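Local coordinates for protein 2,5-dihydroxypyridine 5,6-dioxygenase (PDB 7CUP) that catalyses the iron-dependent, dioxygen-consuming cleavage of the 2,5-dihydroxypyridine ring to N-formylmaleamate in bacterial nicotinate degradation, at residues A86-L91 with S106-Q111. Sequence-based numbering, arbitrary orientation.
Sequences AAQRAL and SPEQEQ
The amide nitrogen of Gln-88 is held twice: NE2 donates to OE1 of Gln-111 on the facing helix, 3.1 Å away, and also to the carboxylate of Glu-92, one turn further along its own helix. The bond to Gln-111 is fairly straight (156° at the hydrogen) and leaves close to the plane of the Gln-88 amide, although the two amide planes are turned 55° from each other. Gln-88 can span the groove because CG stands anti to the backbone N (chi1 -176°) and the chain stays extended beyond it, bridging helices whose CA atoms at Gln-88 and Glu-108 are 7.0 Å apart. At the other corner of the amide, OE1 of Gln-88 rests against the aliphatic part of Glu-108, 3.4 Å from its CB. Glu-108 then bends at chi2 and carries its carboxylate away, so it offers methylene rather than charge. Gln-88 and Leu-91 also touch Ile-112 of helix 107-114, adding an apolar part to the joint. Ser-106 caps the second helix, its OG accepting from Gln-109 N at 3.3 Å. The helices lead into strands 96-99 and 118-121, neighbours in the parallel sheet, and 107-114 is the helix of the beta-alpha-beta crossover between them. Helix 85-92 also faces the second subunit, where Ala-90 packs on its counterpart. Shortening Gln-88 to an alanine is likely to leave OE1 of Gln-111 and the Glu-92 carboxylate without their shared donor and to open a gap beside Glu-108. With the two N-H groups of NE2 probably directed at oxygens, one of them in a carboxylate, the amide is probably fixed in rotation and somewhat polarised, giving a polar, directional link between adjacent helices.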
loop_
_atom_site.group_PDB
_atom_site.type_symbol
_atom_site.label_atom_id
_atom_site.label_comp_id
_atom_site.label_asym_id
_atom_site.label_seq_id
_atom_site.Cartn_x
_atom_site.Cartn_y
_atom_site.Cartn_z
ATOM N N ALA A 86 4.082 29.719 8.404
ATOM C CA ALA A 86 4.041 29.409 6.960
ATOM C C ALA A 86 2.807 28.525 6.684
ATOM O O ALA A 86 1.982 28.871 5.775
ATOM C CB ALA A 86 5.364 28.796 6.535
ATOM N N ALA A 87 2.679 27.428 7.431
ATOM C CA ALA A 87 1.530 26.483 7.378
ATOM C C ALA A 87 0.225 27.220 7.678
ATOM O O ALA A 87 -0.784 27.024 6.962
ATOM C CB ALA A 87 1.750 25.360 8.353
ATOM N N GLN A 88 0.230 28.085 8.685
ATOM C CA GLN A 88 -0.975 28.883 8.996
ATOM C C GLN A 88 -1.351 29.677 7.737
ATOM O O GLN A 88 -2.575 29.690 7.382
ATOM C CB GLN A 88 -0.722 29.734 10.236
ATOM C CG GLN A 88 -1.945 30.505 10.687
ATOM C CD GLN A 88 -1.612 31.481 11.788
ATOM O OE1 GLN A 88 -0.888 31.159 12.727
ATOM N NE2 GLN A 88 -2.124 32.689 11.651
ATOM N N ARG A 89 -0.385 30.338 7.079
ATOM C CA ARG A 89 -0.681 31.187 5.883
ATOM C C ARG A 89 -1.151 30.308 4.714
ATOM O O ARG A 89 -1.850 30.807 3.828
ATOM C CB ARG A 89 0.541 32.014 5.450
ATOM C CG ARG A 89 0.998 33.076 6.443
ATOM C CD ARG A 89 0.153 34.304 6.251
ATOM N NE ARG A 89 0.354 35.414 7.171
ATOM C CZ ARG A 89 1.328 36.311 7.090
ATOM N NH1 ARG A 89 2.288 36.209 6.193
ATOM N NH2 ARG A 89 1.371 37.300 7.952
ATOM N N ALA A 90 -0.712 29.054 4.654
ATOM C CA ALA A 90 -1.095 28.126 3.567
ATOM C C ALA A 90 -2.581 27.802 3.698
ATOM O O ALA A 90 -3.271 27.668 2.665
ATOM C CB ALA A 90 -0.221 26.890 3.589
ATOM N N LEU A 91 -3.090 27.790 4.919
ATOM C CA LEU A 91 -4.532 27.571 5.196
ATOM C C LEU A 91 -5.308 28.885 5.025
ATOM O O LEU A 91 -6.404 28.836 4.457
ATOM C CB LEU A 91 -4.669 27.009 6.608
ATOM C CG LEU A 91 -3.970 25.667 6.821
ATOM C CD1 LEU A 91 -4.089 25.226 8.265
ATOM C CD2 LEU A 91 -4.537 24.585 5.913
ATOM N N SER A 106 -7.203 27.236 18.955
ATOM C CA SER A 106 -5.877 27.776 19.332
ATOM C C SER A 106 -5.774 29.213 18.861
ATOM O O SER A 106 -6.536 29.628 17.989
ATOM C CB SER A 106 -4.796 26.926 18.766
ATOM O OG SER A 106 -4.866 26.891 17.350
ATOM N N PRO A 107 -4.840 30.020 19.407
ATOM C CA PRO A 107 -4.634 31.369 18.887
ATOM C C PRO A 107 -4.437 31.334 17.358
ATOM O O PRO A 107 -4.961 32.215 16.681
ATOM C CB PRO A 107 -3.404 31.922 19.640
ATOM C CG PRO A 107 -2.849 30.740 20.437
ATOM C CD PRO A 107 -3.960 29.710 20.540
ATOM N N GLU A 108 -3.760 30.310 16.828
ATOM C CA GLU A 108 -3.376 30.263 15.386
ATOM C C GLU A 108 -4.612 29.981 14.519
ATOM O O GLU A 108 -4.769 30.636 13.475
ATOM C CB GLU A 108 -2.276 29.236 15.138
ATOM C CG GLU A 108 -0.958 29.575 15.828
ATOM C CD GLU A 108 -0.911 29.253 17.313
ATOM O OE1 GLU A 108 -1.928 28.787 17.850
ATOM O OE2 GLU A 108 0.143 29.442 17.909
ATOM N N GLN A 109 -5.462 29.057 14.940
ATOM C CA GLN A 109 -6.757 28.753 14.292
ATOM C C GLN A 109 -7.653 29.996 14.335
ATOM O O GLN A 109 -8.352 30.253 13.339
ATOM C CB GLN A 109 -7.453 27.554 14.944
ATOM C CG GLN A 109 -8.875 27.387 14.445
ATOM C CD GLN A 109 -9.556 26.080 14.772
ATOM O OE1 GLN A 109 -9.234 25.026 14.207
ATOM N NE2 GLN A 109 -10.571 26.158 15.626
ATOM N N GLU A 110 -7.669 30.704 15.460
ATOM C CA GLU A 110 -8.447 31.945 15.655
ATOM C C GLU A 110 -8.006 32.983 14.623
ATOM O O GLU A 110 -8.871 33.608 14.011
ATOM C CB GLU A 110 -8.251 32.453 17.083
ATOM C CG GLU A 110 -9.085 33.669 17.387
ATOM C CD GLU A 110 -10.566 33.377 17.558
ATOM O OE1 GLU A 110 -11.262 34.264 18.097
ATOM O OE2 GLU A 110 -11.024 32.260 17.183
ATOM N N GLN A 111 -6.701 33.110 14.401
ATOM C CA GLN A 111 -6.113 34.035 13.396
ATOM C C GLN A 111 -6.551 33.620 11.983
ATOM O O GLN A 111 -6.926 34.513 11.199
ATOM C CB GLN A 111 -4.604 34.086 13.575
ATOM C CG GLN A 111 -4.189 34.977 14.740
ATOM C CD GLN A 111 -2.766 34.687 15.140
ATOM O OE1 GLN A 111 -1.939 34.308 14.314
ATOM N NE2 GLN A 111 -2.465 34.839 16.420
HETATM O O HOH W 1 0.239 32.989 14.213
#